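PDB 3ZHN: PA_0080 from Pseudomonas aeruginosa, which is TssJ1, a lipoprotein of the type VI secretion system that probably tethers the secretion apparatus to the outer membrane. Local coordinates for residues F73-T76 with T82-G85; W36-P41 with V154-P159. All coordinates share one frame; numbering follows the deposited sequence.

Interaction 1: residues F73-T76 with T82-G85; sequences FALT and TLGG
The flat group at this contact is the peptide that A74 shares with L75, and T82 OG1 stands above its plane, off to the side of the carbonyl oxygen. OG1 of T82 is 3.2 Å from A74 O, and the angle C-O-OG1 at A74 O is close to 102°. Its height above the peptide plane is about 2.6 Å. This is a close polar contact with no hydrogen bond. The proper partner of the hydroxyl is N78 O, one turn earlier, just ahead of helix 79-83. The first torsion (chi1 -64°) puts OG1 beside the backbone N of T82 and opposite the carbonyl carbon, where it reaches back to N78 O and at the same time borders A74. The methyl of A74 rests alongside, with CB 3.5 Å from T82 OG1 and 4.1 Å from T82 CG2, so one small side chain meets both branches of the threonine.

The two segments belong to consecutive short helices, 72-77 and 79-83, in the helical stretch that links strand 54-61 to strand 87-95. Such a helical addition to a beta-sandwich is characteristic of the TssJ family. Below the threonine contact the helices meet through leucines. L75 and L83 cross at about a right angle, and a single methyl does the touching from the first: CD2 of L75 is 4.0 Å from CD1 of L83 and 4.1 Å from CD2 of L83, sitting against the fork of the second residue. Both leucines are buried and both also pack on F67 of helix 65-69, while L75 continues down onto V117 of strand 113-118. Next to this apolar patch the backbone carbonyl of L75 accepts a hydrogen bond from the hydroxyl of Y59.

Interaction 2: residues W36-P41 with V154-P159; sequences WLHAAP and VARPAP
W36 lays its indole flat beneath the guanidinium of R156, with the planes only 7° apart and the group centres 3.6 Å from each other. The overlap is centred near the bond shared by the two rings: CZ of R156 sits above W36 CD2 at 3.5 Å, and NH1 is 3.4 Å from W36 CE2. NH2 reaches the five-membered side, 3.5 Å from W36 CG. This is a cation-pi stack, with R156 CZ 14° off the normal of the six-membered ring, and R156 CD adds a CH-pi contact over the same face. The arginine runs extended through its first two torsions and then bends at chi3 (-70°), which lays its flat end down on the ring.

Strand 31-39 and strand 151-155 are not neighbours here: strand 139-146 lies between them in the mixed sheet, and R156 reaches across it. The middle strand takes part too, H141 meeting the W36 ring edge-to-face.

Two residues on, past L37, H38 has its CB on the same side of strand 31-39 as that of W36. The guanidinium approaches it at the ring edge, R156 NH2 lying 4.4 Å from H38 CE1. D143 joins them: its OD1 is hydrogen-bonded to H38 NE2 and forms a salt bridge with R156 NH2, while H38 ND1 pairs with E100.

How the interactions relate
Following the chain from the N terminus, 36-41 comes first, at the end of strand 31-39. Strand 54-61 and helix 65-69 follow, and then interaction 1 closes a short loop: only five residues separate 73-76 from 82-85. The chain goes on through the remaining strands until 154-159, at the C terminus, closes interaction 2 across 112 intervening residues. The small loop therefore lies wholly within the large one, and the two do not cross. Interaction 1 joins neighbouring helices over the antiparallel sheet, whereas interaction 2 ties strands of the mixed sheet. They sit on opposite sides of the chain's centre, with centres about 27 Å apart and nearest atoms about 16 Å apart.

Interaction 1: residues F73-T76 with T82-G85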
ATOM      1  N   PHE A  73      -4.120   2.062 -14.337  1.00 11.78           N
ATOM      2  CA  PHE A  73      -3.731   0.945 -15.160  1.00 14.50           C
ATOM      3  C   PHE A  73      -2.192   0.877 -15.383  1.00 14.10           C
ATOM      4  O   PHE A  73      -1.580  -0.199 -15.503  1.00 16.95           O
ATOM      5  CB  PHE A  73      -4.413   0.948 -16.534  1.00 16.11           C
ATOM      6  CG  PHE A  73      -5.864   0.516 -16.516  1.00 17.11           C
ATOM      7  CD1 PHE A  73      -6.252  -0.662 -15.954  1.00 19.41           C
ATOM      8  CD2 PHE A  73      -6.837   1.302 -17.180  1.00 20.48           C
ATOM      9  CE1 PHE A  73      -7.595  -1.051 -16.011  1.00 22.60           C
ATOM     10  CE2 PHE A  73      -8.159   0.928 -17.241  1.00 20.47           C
ATOM     11  CZ  PHE A  73      -8.522  -0.269 -16.680  1.00 21.49           C
ATOM     12  N   ALA A  74      -1.572   2.047 -15.422  1.00 12.70           N
ATOM     13  CA  ALA A  74      -0.133   2.129 -15.663  1.00 13.10           C
ATOM     14  C   ALA A  74       0.598   1.516 -14.434  1.00 14.97           C
ATOM     15  O   ALA A  74       1.562   0.804 -14.576  1.00 18.42           O
ATOM     16  CB  ALA A  74       0.282   3.600 -15.915  1.00 17.38           C
ATOM     17  N   LEU A  75       0.115   1.802 -13.230  1.00 13.49           N
ATOM     18  CA  LEU A  75       0.732   1.296 -11.994  1.00 13.53           C
ATOM     19  C   LEU A  75       0.481  -0.191 -11.773  1.00 13.76           C
ATOM     20  O   LEU A  75       1.276  -0.873 -11.057  1.00 15.95           O
ATOM     21  CB  LEU A  75       0.182   2.055 -10.762  1.00 12.54           C
ATOM     22  CG  LEU A  75       0.712   3.461 -10.645  1.00 12.21           C
ATOM     23  CD1 LEU A  75       0.131   4.177  -9.447  1.00 13.31           C
ATOM     24  CD2 LEU A  75       2.249   3.525 -10.638  1.00 12.38           C
ATOM     25  N   THR A  76      -0.641  -0.687 -12.247  1.00 15.38           N
ATOM     26  CA  THR A  76      -1.032  -2.063 -11.951  1.00 15.42           C
ATOM     27  C   THR A  76      -0.603  -3.064 -13.013  1.00 15.75           C
ATOM     28  O   THR A  76      -0.237  -4.144 -12.699  1.00 23.88           O
ATOM     29  CB  THR A  76      -2.551  -2.174 -11.686  1.00 19.10           C
ATOM     30  OG1 THR A  76      -3.269  -1.704 -12.744  1.00 21.09           O
ATOM     31  CG2 THR A  76      -2.981  -1.314 -10.626  1.00 20.12           C
ATOM     32  N   THR A  82       6.388   2.095 -16.418  1.00 15.32           N
ATOM     33  CA  THR A  82       5.881   3.398 -15.986  1.00 14.81           C
ATOM     34  C   THR A  82       6.882   4.086 -15.005  1.00 15.44           C
ATOM     35  O   THR A  82       7.133   5.281 -15.119  1.00 19.14           O
ATOM     36  CB  THR A  82       4.531   3.195 -15.284  1.00 17.90           C
ATOM     37  OG1 THR A  82       3.604   2.685 -16.242  1.00 18.77           O
ATOM     38  CG2 THR A  82       4.037   4.511 -14.693  1.00 18.16           C
ATOM     39  N   LEU A  83       7.490   3.286 -14.127  1.00 12.81           N
ATOM     40  CA  LEU A  83       8.319   3.821 -13.042  1.00 15.40           C
ATOM     41  C   LEU A  83       9.827   3.688 -13.248  1.00 12.83           C
ATOM     42  O   LEU A  83      10.611   4.421 -12.648  1.00 15.14           O
ATOM     43  CB  LEU A  83       7.888   3.191 -11.728  1.00 13.76           C
ATOM     44  CG  LEU A  83       6.421   3.444 -11.379  1.00 14.86           C
ATOM     45  CD1 LEU A  83       6.130   2.554 -10.161  1.00 14.16           C
ATOM     46  CD2 LEU A  83       6.077   4.962 -11.242  1.00 16.25           C
ATOM     47  N   GLY A  84      10.212   2.759 -14.133  1.00 15.32           N
ATOM     48  CA  GLY A  84      11.636   2.507 -14.453  1.00 16.94           C
ATOM     49  C   GLY A  84      12.424   2.271 -13.206  1.00 15.19           C
ATOM     50  O   GLY A  84      12.052   1.486 -12.328  1.00 15.10           O
ATOM     51  N   GLY A  85      13.500   3.023 -13.120  1.00 20.05           N
ATOM     52  CA  GLY A  85      14.465   2.914 -12.016  1.00 17.09           C
ATOM     53  C   GLY A  85      13.951   3.241 -10.650  1.00 15.81           C
ATOM     54  O   GLY A  85      14.566   2.874  -9.651  1.00 21.12           O
TER

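Interaction 2: residues W36-P41 with V154-P159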
ATOM      1  N   TRP A  36       0.992  -3.730  10.106  1.00 13.49           N
ATOM      2  CA  TRP A  36      -0.209  -4.471  10.433  1.00 14.56           C
ATOM      3  C   TRP A  36      -1.307  -4.000   9.508  1.00 14.75           C
ATOM      4  O   TRP A  36      -1.711  -2.802   9.537  1.00 17.67           O
ATOM      5  CB  TRP A  36      -0.640  -4.272  11.870  1.00 19.15           C
ATOM      6  CG  TRP A  36       0.222  -4.966  12.843  1.00 17.04           C
ATOM      7  CD1 TRP A  36       0.020  -6.226  13.425  1.00 23.70           C
ATOM      8  CD2 TRP A  36       1.423  -4.451  13.423  1.00 17.97           C
ATOM      9  NE1 TRP A  36       1.010  -6.489  14.326  1.00 26.38           N
ATOM     10  CE2 TRP A  36       1.905  -5.444  14.305  1.00 19.64           C
ATOM     11  CE3 TRP A  36       2.155  -3.265  13.260  1.00 17.08           C
ATOM     12  CZ2 TRP A  36       3.046  -5.275  15.058  1.00 24.55           C
ATOM     13  CZ3 TRP A  36       3.306  -3.106  14.030  1.00 24.28           C
ATOM     14  CH2 TRP A  36       3.732  -4.108  14.914  1.00 20.43           C
ATOM     15  N   LEU A  37      -1.819  -4.933   8.702  1.00 13.62           N
ATOM     16  CA  LEU A  37      -2.877  -4.647   7.713  1.00 12.29           C
ATOM     17  C   LEU A  37      -4.207  -5.067   8.307  1.00 13.31           C
ATOM     18  O   LEU A  37      -4.350  -6.209   8.723  1.00 15.11           O
ATOM     19  CB  LEU A  37      -2.654  -5.462   6.420  1.00 16.18           C
ATOM     20  CG  LEU A  37      -1.402  -5.274   5.534  1.00 18.17           C
ATOM     21  CD1 LEU A  37      -1.390  -6.329   4.444  1.00 27.04           C
ATOM     22  CD2 LEU A  37      -1.459  -3.890   4.926  1.00 16.52           C
ATOM     23  N   HIS A  38      -5.191  -4.156   8.327  1.00 12.57           N
ATOM     24  CA  HIS A  38      -6.472  -4.410   8.895  1.00 12.28           C
ATOM     25  C   HIS A  38      -7.499  -4.182   7.812  1.00  9.97           C
ATOM     26  O   HIS A  38      -7.735  -3.047   7.398  1.00 11.70           O
ATOM     27  CB  HIS A  38      -6.761  -3.414  10.055  1.00 12.15           C
ATOM     28  CG  HIS A  38      -5.671  -3.291  11.030  1.00 15.06           C
ATOM     29  ND1 HIS A  38      -5.342  -4.275  11.950  1.00 16.71           N
ATOM     30  CD2 HIS A  38      -4.817  -2.270  11.241  1.00 18.76           C
ATOM     31  CE1 HIS A  38      -4.318  -3.866  12.672  1.00 15.53           C
ATOM     32  NE2 HIS A  38      -3.955  -2.671  12.243  1.00 16.31           N
ATOM     33  N   ALA A  39      -8.084  -5.275   7.317  1.00 10.32           N
ATOM     34  CA  ALA A  39      -9.119  -5.163   6.304  1.00  8.93           C
ATOM     35  C   ALA A  39     -10.445  -5.020   7.013  1.00  9.16           C
ATOM     36  O   ALA A  39     -10.853  -5.914   7.762  1.00 11.19           O
ATOM     37  CB  ALA A  39      -9.106  -6.380   5.385  1.00 10.26           C
ATOM     38  N   ALA A  40     -11.166  -3.895   6.753  1.00  8.73           N
ATOM     39  CA  ALA A  40     -12.368  -3.633   7.526  1.00 10.23           C
ATOM     40  C   ALA A  40     -13.487  -4.644   7.210  1.00  8.55           C
ATOM     41  O   ALA A  40     -13.490  -5.236   6.138  1.00 10.75           O
ATOM     42  CB  ALA A  40     -12.843  -2.185   7.272  1.00 10.61           C
ATOM     43  N   PRO A  41     -14.437  -4.783   8.124  1.00 10.62           N
ATOM     44  CA  PRO A  41     -15.625  -5.578   7.859  1.00 11.98           C
ATOM     45  C   PRO A  41     -16.412  -5.131   6.661  1.00 11.16           C
ATOM     46  O   PRO A  41     -17.045  -5.924   6.035  1.00 11.82           O
ATOM     47  CB  PRO A  41     -16.471  -5.346   9.126  1.00 16.41           C
ATOM     48  CG  PRO A  41     -15.532  -5.017  10.215  1.00 17.63           C
ATOM     49  CD  PRO A  41     -14.421  -4.271   9.531  1.00 11.17           C
ATOM     50  N   VAL A 154      -1.564   4.842   9.839  1.00 11.77           N
ATOM     51  CA  VAL A 154      -1.331   5.401  11.175  1.00 11.10           C
ATOM     52  C   VAL A 154       0.011   4.837  11.713  1.00 10.97           C
ATOM     53  O   VAL A 154       0.278   3.654  11.596  1.00 12.23           O
ATOM     54  CB  VAL A 154      -2.481   5.081  12.189  1.00 13.63           C
ATOM     55  CG1 VAL A 154      -2.214   5.699  13.549  1.00 17.47           C
ATOM     56  CG2 VAL A 154      -3.847   5.588  11.717  1.00 16.66           C
ATOM     57  N   ALA A 155       0.863   5.727  12.185  1.00 12.13           N
ATOM     58  CA  ALA A 155       2.118   5.290  12.802  1.00 13.36           C
ATOM     59  C   ALA A 155       1.818   4.541  14.101  1.00 15.10           C
ATOM     60  O   ALA A 155       0.974   5.011  14.877  1.00 19.54           O
ATOM     61  CB  ALA A 155       3.041   6.481  12.989  1.00 14.99           C
ATOM     62  N   ARG A 156       2.469   3.411  14.298  1.00 12.91           N
ATOM     63  CA  ARG A 156       2.388   2.609  15.538  1.00 11.34           C
ATOM     64  C   ARG A 156       3.692   2.795  16.336  1.00 13.05           C
ATOM     65  O   ARG A 156       4.761   2.445  15.866  1.00 13.92           O
ATOM     66  CB  ARG A 156       2.114   1.101  15.323  1.00 15.61           C
ATOM     67  CG  ARG A 156       1.790   0.442  16.675  1.00 15.26           C
ATOM     68  CD  ARG A 156       1.677  -1.069  16.784  1.00 18.75           C
ATOM     69  NE  ARG A 156       0.503  -1.607  16.117  1.00 20.23           N
ATOM     70  CZ  ARG A 156       0.020  -2.850  16.245  1.00 21.40           C
ATOM     71  NH1 ARG A 156       0.601  -3.773  17.024  1.00 21.71           N
ATOM     72  NH2 ARG A 156      -1.083  -3.176  15.595  1.00 21.31           N
ATOM     73  N   PRO A 157       3.595   3.384  17.538  1.00 12.11           N
ATOM     74  CA  PRO A 157       4.811   3.514  18.300  1.00 11.86           C
ATOM     75  C   PRO A 157       5.358   2.159  18.803  1.00 11.02           C
ATOM     76  O   PRO A 157       4.643   1.170  18.905  1.00 12.35           O
ATOM     77  CB  PRO A 157       4.405   4.383  19.471  1.00 13.08           C
ATOM     78  CG  PRO A 157       2.938   4.262  19.647  1.00 14.46           C
ATOM     79  CD  PRO A 157       2.424   3.951  18.241  1.00 14.11           C
ATOM     80  N   ALA A 158       6.624   2.201  19.176  1.00 12.84           N
ATOM     81  CA  ALA A 158       7.240   1.185  19.995  1.00 13.23           C
ATOM     82  C   ALA A 158       6.443   1.030  21.304  1.00 13.59           C
ATOM     83  O   ALA A 158       5.752   1.926  21.708  1.00 13.16           O
ATOM     84  CB  ALA A 158       8.659   1.629  20.299  1.00 12.44           C
ATOM     85  N   PRO A 159       6.637  -0.097  22.033  1.00 14.81           N
ATOM     86  CA  PRO A 159       7.544  -1.182  21.762  1.00 16.22           C
ATOM     87  C   PRO A 159       7.081  -2.130  20.668  1.00 19.23           C
ATOM     88  O   PRO A 159       7.946  -2.985  20.302  1.00 27.92           O
ATOM     89  CB  PRO A 159       7.714  -1.884  23.139  1.00 17.83           C
ATOM     90  CG  PRO A 159       6.467  -1.583  23.864  1.00 18.31           C
ATOM     91  CD  PRO A 159       6.060  -0.230  23.386  1.00 15.61           C
ATOM     92  OXT PRO A 159       5.943  -2.092  20.219  1.00 21.45           O
TER